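Local coordinates for orphan protein TM0875 (Thermotoga maritima, PDB 1O22), which is of unknown function, an orphan protein whose chain adopts a fold that was new when its structure was determined, at residues A[123-128]-A[142-147]; A[146-149]-A[153-156]. All coordinates share one frame; numbering follows the deposited sequence. Where two conformers were deposited one is given.

Interaction 1: A[123-128]-A[142-147]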
ATOM      1  N   TYR A 123      -3.207   0.982   7.785  1.00 19.41           N
ATOM      2  CA  TYR A 123      -2.580   1.244   9.071  1.00 20.94           C
ATOM      3  C   TYR A 123      -2.357  -0.072   9.774  1.00 19.89           C
ATOM      4  O   TYR A 123      -3.155  -0.951   9.646  1.00 17.40           O
ATOM      5  CB  TYR A 123      -3.460   2.146   9.934  1.00 20.08           C
ATOM      6  CG  TYR A 123      -3.572   3.551   9.410  1.00 20.39           C
ATOM      7  CD1 TYR A 123      -2.790   4.571   9.929  1.00 20.36           C
ATOM      8  CD2 TYR A 123      -4.479   3.864   8.418  1.00 22.55           C
ATOM      9  CE1 TYR A 123      -2.911   5.866   9.461  1.00 21.84           C
ATOM     10  CE2 TYR A 123      -4.608   5.148   7.943  1.00 21.21           C
ATOM     11  CZ  TYR A 123      -3.822   6.148   8.449  1.00 22.88           C
ATOM     12  OH  TYR A 123      -3.946   7.448   7.968  1.00 21.57           O
ATOM     13  N   LYS A 124      -1.255  -0.170  10.507  1.00 19.41           N
ATOM     14  CA  LYS A 124      -0.962  -1.330  11.352  1.00 20.50           C
ATOM     15  C   LYS A 124      -0.632  -0.776  12.722  1.00 18.11           C
ATOM     16  O   LYS A 124       0.193   0.121  12.838  1.00 20.60           O
ATOM     17  CB  LYS A 124       0.251  -2.082  10.810  1.00 21.23           C
ATOM     18  CG  LYS A 124       0.087  -2.700   9.434  1.00 27.00           C
ATOM     19  CD  LYS A 124       1.425  -3.209   8.944  1.00 40.24           C
ATOM     20  CE  LYS A 124       1.316  -4.104   7.726  1.00 49.78           C
ATOM     21  NZ  LYS A 124       2.690  -4.324   7.158  1.00 56.32           N
ATOM     22  N   ILE A 125      -1.320  -1.258  13.746  1.00 17.42           N
ATOM     23  CA  ILE A 125      -1.027  -0.857  15.085  1.00 21.12           C
ATOM     24  C   ILE A 125      -0.514  -2.011  15.892  1.00 20.39           C
ATOM     25  O   ILE A 125      -0.866  -3.157  15.658  1.00 18.37           O
ATOM     26  CB  ILE A 125      -2.250  -0.188  15.743  1.00 22.97           C
ATOM     27  CG1 ILE A 125      -3.389  -1.155  15.939  1.00 26.88           C
ATOM     28  CG2 ILE A 125      -2.701   1.061  14.881  1.00 25.34           C
ATOM     29  CD1 ILE A 125      -4.465  -0.564  16.853  1.00 33.07           C
ATOM     30  N   TYR A 126       0.380  -1.679  16.804  1.00 20.25           N
ATOM     31  CA  TYR A 126       1.085  -2.643  17.633  1.00 18.94           C
ATOM     32  C   TYR A 126       0.894  -2.200  19.039  1.00 18.66           C
ATOM     33  O   TYR A 126       1.114  -1.023  19.363  1.00 17.50           O
ATOM     34  CB  TYR A 126       2.572  -2.646  17.296  1.00 18.97           C
ATOM     35  CG  TYR A 126       2.808  -2.980  15.871  1.00 22.46           C
ATOM     36  CD1 TYR A 126       2.992  -4.295  15.466  1.00 27.36           C
ATOM     37  CD2 TYR A 126       2.834  -1.969  14.903  1.00 21.01           C
ATOM     38  CE1 TYR A 126       3.181  -4.591  14.115  1.00 26.15           C
ATOM     39  CE2 TYR A 126       3.027  -2.242  13.620  1.00 28.78           C
ATOM     40  CZ  TYR A 126       3.210  -3.556  13.212  1.00 25.87           C
ATOM     41  OH  TYR A 126       3.392  -3.771  11.877  1.00 30.04           O
ATOM     42  N   VAL A 127       0.410  -3.108  19.873  1.00 19.36           N
ATOM     43  CA  VAL A 127       0.169  -2.791  21.254  1.00 18.34           C
ATOM     44  C   VAL A 127       0.742  -3.896  22.139  1.00 17.60           C
ATOM     45  O   VAL A 127       0.726  -5.074  21.784  1.00 17.01           O
ATOM     46  CB  VAL A 127      -1.318  -2.615  21.549  1.00 20.03           C
ATOM     47  CG1 VAL A 127      -1.826  -1.278  21.012  1.00 27.76           C
ATOM     48  CG2 VAL A 127      -2.142  -3.782  20.973  1.00 23.44           C
ATOM     49  N   PRO A 128       1.233  -3.522  23.303  1.00 19.69           N
ATOM     50  CA  PRO A 128       1.771  -4.515  24.218  1.00 19.91           C
ATOM     51  C   PRO A 128       0.675  -5.296  24.903  1.00 16.75           C
ATOM     52  O   PRO A 128      -0.357  -4.746  25.310  1.00 14.91           O
ATOM     53  CB  PRO A 128       2.568  -3.682  25.238  1.00 23.02           C
ATOM     54  CG  PRO A 128       2.105  -2.307  25.108  1.00 23.65           C
ATOM     55  CD  PRO A 128       1.299  -2.160  23.849  1.00 22.42           C
ATOM     56  N   GLU A 142     -11.588   2.708  18.705  1.00 21.14           N
ATOM     57  CA  GLU A 142     -11.953   4.070  19.061  1.00 22.56           C
ATOM     58  C   GLU A 142     -10.723   4.912  19.380  1.00 21.71           C
ATOM     59  O   GLU A 142     -10.666   6.095  19.000  1.00 19.83           O
ATOM     60  CB  GLU A 142     -12.939   4.169  20.219  0.65 21.57           C
ATOM     61  CG  GLU A 142     -13.252   5.647  20.563  0.65 29.78           C
ATOM     62  CD  GLU A 142     -13.933   6.430  19.423  0.65 39.71           C
ATOM     63  OE1 GLU A 142     -13.251   7.180  18.633  0.65 34.84           O
ATOM     64  OE2 GLU A 142     -15.179   6.298  19.315  0.65 43.60           O
ATOM     65  N   GLU A 143      -9.740   4.318  20.063  1.00 20.61           N
ATOM     66  CA  GLU A 143      -8.468   5.029  20.303  1.00 21.89           C
ATOM     67  C   GLU A 143      -7.762   5.317  18.988  1.00 19.81           C
ATOM     68  O   GLU A 143      -7.213   6.388  18.811  1.00 18.11           O
ATOM     69  CB  GLU A 143      -7.513   4.237  21.188  1.00 23.18           C
ATOM     70  CG  GLU A 143      -7.653   4.526  22.660  1.00 43.57           C
ATOM     71  CD  GLU A 143      -6.935   5.804  23.083  1.00 58.24           C
ATOM     72  OE1 GLU A 143      -5.673   5.789  23.246  1.00 58.07           O
ATOM     73  OE2 GLU A 143      -7.647   6.818  23.276  1.00 63.84           O
ATOM     74  N   PHE A 144      -7.695   4.323  18.109  1.00 19.40           N
ATOM     75  CA  PHE A 144      -7.050   4.514  16.830  1.00 18.42           C
ATOM     76  C   PHE A 144      -7.696   5.671  16.043  1.00 18.71           C
ATOM     77  O   PHE A 144      -6.980   6.455  15.421  1.00 17.33           O
ATOM     78  CB  PHE A 144      -7.035   3.259  15.969  1.00 15.73           C
ATOM     79  CG  PHE A 144      -6.625   3.534  14.585  1.00 14.33           C
ATOM     80  CD1 PHE A 144      -5.301   3.808  14.287  1.00 16.46           C
ATOM     81  CD2 PHE A 144      -7.571   3.582  13.566  1.00 16.64           C
ATOM     82  CE1 PHE A 144      -4.911   4.117  12.991  1.00 18.96           C
ATOM     83  CE2 PHE A 144      -7.192   3.918  12.274  1.00 22.32           C
ATOM     84  CZ  PHE A 144      -5.867   4.153  11.977  1.00 22.91           C
HETATM   85  N   MSE A 145      -9.031   5.759  16.086  1.00 19.31           N
HETATM   86  CA  MSE A 145      -9.773   6.760  15.325  1.00 20.60           C
HETATM   87  C   MSE A 145      -9.570   8.180  15.856  1.00 19.55           C
HETATM   88  O   MSE A 145      -9.505   9.135  15.057  1.00 18.20           O
HETATM   89  CB  MSE A 145     -11.245   6.391  15.177  1.00 19.49           C
HETATM   90  CG  MSE A 145     -11.476   5.191  14.260  1.00 16.09           C
HETATM   91 SE   MSE A 145     -10.622   5.305  12.463  1.00 32.79          SE
HETATM   92  CE  MSE A 145     -11.958   6.688  11.623  1.00 22.67           C
ATOM     93  N   LYS A 146      -9.334   8.304  17.161  1.00 20.24           N
ATOM     94  CA  LYS A 146      -8.924   9.591  17.722  1.00 23.26           C
ATOM     95  C   LYS A 146      -7.567  10.000  17.176  1.00 20.58           C
ATOM     96  O   LYS A 146      -7.395  11.130  16.777  1.00 20.69           O
ATOM     97  CB  LYS A 146      -8.813   9.545  19.234  1.00 24.28           C
ATOM     98  CG  LYS A 146     -10.070   9.777  19.987  1.00 38.05           C
ATOM     99  CD  LYS A 146      -9.809   9.649  21.494  1.00 47.39           C
ATOM    100  CE  LYS A 146     -10.188   8.273  22.083  1.00 49.29           C
ATOM    101  NZ  LYS A 146     -11.506   8.281  22.830  1.00 44.52           N
ATOM    102  N   TYR A 147      -6.601   9.077  17.204  1.00 17.97           N
ATOM    103  CA  TYR A 147      -5.311   9.281  16.575  1.00 18.44           C
ATOM    104  C   TYR A 147      -5.444   9.685  15.105  1.00 18.74           C
ATOM    105  O   TYR A 147      -4.794  10.651  14.659  1.00 15.93           O
ATOM    106  CB  TYR A 147      -4.412   8.022  16.664  1.00 18.82           C
ATOM    107  CG  TYR A 147      -3.262   8.071  15.695  1.00 19.15           C
ATOM    108  CD1 TYR A 147      -2.089   8.791  15.999  1.00 22.78           C
ATOM    109  CD2 TYR A 147      -3.338   7.440  14.464  1.00 22.20           C
ATOM    110  CE1 TYR A 147      -1.036   8.862  15.103  1.00 16.86           C
ATOM    111  CE2 TYR A 147      -2.303   7.521  13.558  1.00 23.63           C
ATOM    112  CZ  TYR A 147      -1.142   8.207  13.886  1.00 27.54           C
ATOM    113  OH  TYR A 147      -0.106   8.252  12.957  1.00 27.35           O
TER
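F144 reaches out from the helix segment 142-147 and sets the edge of its ring against a face of Y123, on the strand segment 123-128. The pair is T-shaped (edge-to-face), with ring centroids 5.1 Å apart and planes at 65°. F144 CZ leads: it stands over the Y123 face near the rim, 3.5 Å from Y123 CG, and also lies close to Y123 CB, so the phenyl sits at the root of the tyrosine ring rather than at its hydroxyl end. What carries it there is the first torsion of F144, with CG anti to the backbone N (chi1 169°), which extends the ring from the helix toward the strand.

The second strand partner of F144 is I125, two residues on and pointing the same way off the strand. Its CG2 methyl meets F144 CD1 at 3.8 Å, so one phenyl bridges two strand residues. Y147, one turn further along the helix, adds a looser touch, its CE2 4.5 Å from Y123 CE1; its hydroxyl looks elsewhere, to a hydrogen bond with D109.

All four touching residues are buried, and they meet through carbon atoms. The I59 side chain of strand 56-66 also packs on F144, and the axes of the two segments come within 11.2 Å, their N-to-C directions 123° apart. This is helix-on-sheet packing, with helix 137-152 laid across one face of the mixed sheet.

Interaction 2: A[146-149]-A[153-156]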
ATOM      1  N   LYS A 146      -9.334   8.304  17.161  1.00 20.24           N
ATOM      2  CA  LYS A 146      -8.924   9.591  17.722  1.00 23.26           C
ATOM      3  C   LYS A 146      -7.567  10.000  17.176  1.00 20.58           C
ATOM      4  O   LYS A 146      -7.395  11.130  16.777  1.00 20.69           O
ATOM      5  CB  LYS A 146      -8.813   9.545  19.234  1.00 24.28           C
ATOM      6  CG  LYS A 146     -10.070   9.777  19.987  1.00 38.05           C
ATOM      7  CD  LYS A 146      -9.809   9.649  21.494  1.00 47.39           C
ATOM      8  CE  LYS A 146     -10.188   8.273  22.083  1.00 49.29           C
ATOM      9  NZ  LYS A 146     -11.506   8.281  22.830  1.00 44.52           N
ATOM     10  N   TYR A 147      -6.601   9.077  17.204  1.00 17.97           N
ATOM     11  CA  TYR A 147      -5.311   9.281  16.575  1.00 18.44           C
ATOM     12  C   TYR A 147      -5.444   9.685  15.105  1.00 18.74           C
ATOM     13  O   TYR A 147      -4.794  10.651  14.659  1.00 15.93           O
ATOM     14  CB  TYR A 147      -4.412   8.022  16.664  1.00 18.82           C
ATOM     15  CG  TYR A 147      -3.262   8.071  15.695  1.00 19.15           C
ATOM     16  CD1 TYR A 147      -2.089   8.791  15.999  1.00 22.78           C
ATOM     17  CD2 TYR A 147      -3.338   7.440  14.464  1.00 22.20           C
ATOM     18  CE1 TYR A 147      -1.036   8.862  15.103  1.00 16.86           C
ATOM     19  CE2 TYR A 147      -2.303   7.521  13.558  1.00 23.63           C
ATOM     20  CZ  TYR A 147      -1.142   8.207  13.886  1.00 27.54           C
ATOM     21  OH  TYR A 147      -0.106   8.252  12.957  1.00 27.35           O
ATOM     22  N   PHE A 148      -6.260   8.943  14.366  1.00 18.06           N
ATOM     23  CA  PHE A 148      -6.436   9.154  12.938  1.00 19.91           C
ATOM     24  C   PHE A 148      -6.988  10.564  12.616  1.00 18.14           C
ATOM     25  O   PHE A 148      -6.409  11.314  11.851  1.00 18.71           O
ATOM     26  CB  PHE A 148      -7.326   8.047  12.327  1.00 18.47           C
ATOM     27  CG  PHE A 148      -7.688   8.296  10.869  1.00 15.94           C
ATOM     28  CD1 PHE A 148      -6.817   7.983   9.858  1.00 18.54           C
ATOM     29  CD2 PHE A 148      -8.897   8.913  10.542  1.00 22.09           C
ATOM     30  CE1 PHE A 148      -7.129   8.264   8.542  1.00 18.84           C
ATOM     31  CE2 PHE A 148      -9.238   9.172   9.228  1.00 18.31           C
ATOM     32  CZ  PHE A 148      -8.349   8.872   8.224  1.00 17.66           C
ATOM     33  N   PHE A 149      -8.093  10.929  13.236  1.00 19.91           N
ATOM     34  CA  PHE A 149      -8.675  12.253  13.017  1.00 21.15           C
ATOM     35  C   PHE A 149      -7.708  13.352  13.437  1.00 22.03           C
ATOM     36  O   PHE A 149      -7.506  14.294  12.703  1.00 22.64           O
ATOM     37  CB  PHE A 149     -10.041  12.394  13.726  1.00 15.76           C
ATOM     38  CG  PHE A 149     -11.112  11.533  13.131  1.00 18.09           C
ATOM     39  CD1 PHE A 149     -11.316  11.509  11.770  1.00 20.77           C
ATOM     40  CD2 PHE A 149     -11.878  10.690  13.927  1.00 17.97           C
ATOM     41  CE1 PHE A 149     -12.283  10.706  11.219  1.00 25.30           C
ATOM     42  CE2 PHE A 149     -12.838   9.890  13.361  1.00 20.32           C
ATOM     43  CZ  PHE A 149     -13.034   9.899  12.020  1.00 20.08           C
ATOM     44  N   GLY A 153      -5.937  16.621  11.330  1.00 23.35           N
ATOM     45  CA  GLY A 153      -6.353  17.924  11.776  1.00 23.49           C
ATOM     46  C   GLY A 153      -7.847  18.057  11.829  1.00 23.83           C
ATOM     47  O   GLY A 153      -8.337  19.125  11.700  1.00 20.42           O
ATOM     48  N   TRP A 154      -8.582  16.968  12.012  1.00 25.13           N
ATOM     49  CA  TRP A 154     -10.038  17.015  12.002  1.00 25.38           C
ATOM     50  C   TRP A 154     -10.538  16.756  13.398  1.00 24.38           C
ATOM     51  O   TRP A 154      -9.853  16.134  14.162  1.00 24.41           O
ATOM     52  CB  TRP A 154     -10.607  15.965  11.031  1.00 25.35           C
ATOM     53  CG  TRP A 154     -10.123  16.099   9.641  1.00 22.77           C
ATOM     54  CD1 TRP A 154      -9.690  17.251   9.019  1.00 29.01           C
ATOM     55  CD2 TRP A 154     -10.041  15.066   8.656  1.00 21.23           C
ATOM     56  NE1 TRP A 154      -9.320  16.977   7.724  1.00 23.97           N
ATOM     57  CE2 TRP A 154      -9.508  15.644   7.479  1.00 23.65           C
ATOM     58  CE3 TRP A 154     -10.346  13.699   8.651  1.00 24.78           C
ATOM     59  CZ2 TRP A 154      -9.292  14.912   6.308  1.00 28.41           C
ATOM     60  CZ3 TRP A 154     -10.110  12.962   7.491  1.00 25.99           C
ATOM     61  CH2 TRP A 154      -9.573  13.576   6.338  1.00 29.02           C
ATOM     62  N   ASN A 155     -11.733  17.245  13.719  1.00 23.89           N
ATOM     63  CA  ASN A 155     -12.372  17.028  15.012  1.00 25.51           C
ATOM     64  C   ASN A 155     -13.121  15.681  15.044  1.00 24.21           C
ATOM     65  O   ASN A 155     -14.101  15.488  14.313  1.00 20.74           O
ATOM     66  CB  ASN A 155     -13.325  18.193  15.307  1.00 26.64           C
ATOM     67  CG  ASN A 155     -13.902  18.185  16.736  1.00 35.26           C
ATOM     68  OD1 ASN A 155     -13.817  17.202  17.490  1.00 39.89           O
ATOM     69  ND2 ASN A 155     -14.520  19.307  17.100  1.00 37.48           N
ATOM     70  N   PRO A 156     -12.680  14.756  15.897  1.00 25.51           N
ATOM     71  CA  PRO A 156     -13.292  13.420  15.957  1.00 25.36           C
ATOM     72  C   PRO A 156     -14.778  13.431  16.299  1.00 27.47           C
ATOM     73  O   PRO A 156     -15.473  12.520  15.897  1.00 32.26           O
ATOM     74  CB  PRO A 156     -12.472  12.690  17.033  1.00 29.37           C
ATOM     75  CG  PRO A 156     -11.224  13.501  17.248  1.00 30.43           C
ATOM     76  CD  PRO A 156     -11.549  14.902  16.839  1.00 28.10           C
TER
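F149 and W154 lie where helix 137-152 ends, and the turn between them is a Schellman motif. G153 is the first residue to leave the helical conformation; its positive phi (83°) turns the chain out of the helix, a backbone shape that glycine adopts readily.

The polar part is a backbone bond. W154 N donates to F149 O over 3.0 Å and nearly straight, at 169°, the donor standing above the carbonyl plane. It is the closing bond from beyond the helix end back into the last turn.

The apolar part gathers round the F149 ring. On W154, CG is anti to the carbonyl carbon (chi1 -57°), and the indole extends across the end of the helix, where W154 CE3 meets F149 CD1 at 3.9 Å, each near the plane of the other ring. F148 makes a slighter touch, with CE2 4.3 Å from W154 CZ3. Outside the two segments, the F149 ring stacks with Y159 and the F148 ring meets Y23, so the helix end is tied to strands 159-165 and 19-25. From further along the loop comes P156, whose ring lies alongside F149, running the other way, with P156 CB 3.7 Å from F149 CD2.

Overall arrangement
Both contacts depend on helix 137-152, and their segments overlap at K146 and Y147, but they use different parts of it. Interaction 1 is core: its centre lies about 8 Å from that of the chain, its touching residues are all buried, and it joins the helix to strand 122-128 by apolar packing alone. Interaction 2, its centre about 14 Å from that of the chain and partly buried, holds the helix end to its own following loop and adds a backbone hydrogen bond to packing by aromatic rings and a proline. The centres of the two contacts are about 12 Å apart, yet they meet directly: Y123 OH packs 3.3 Å from F148 CE1.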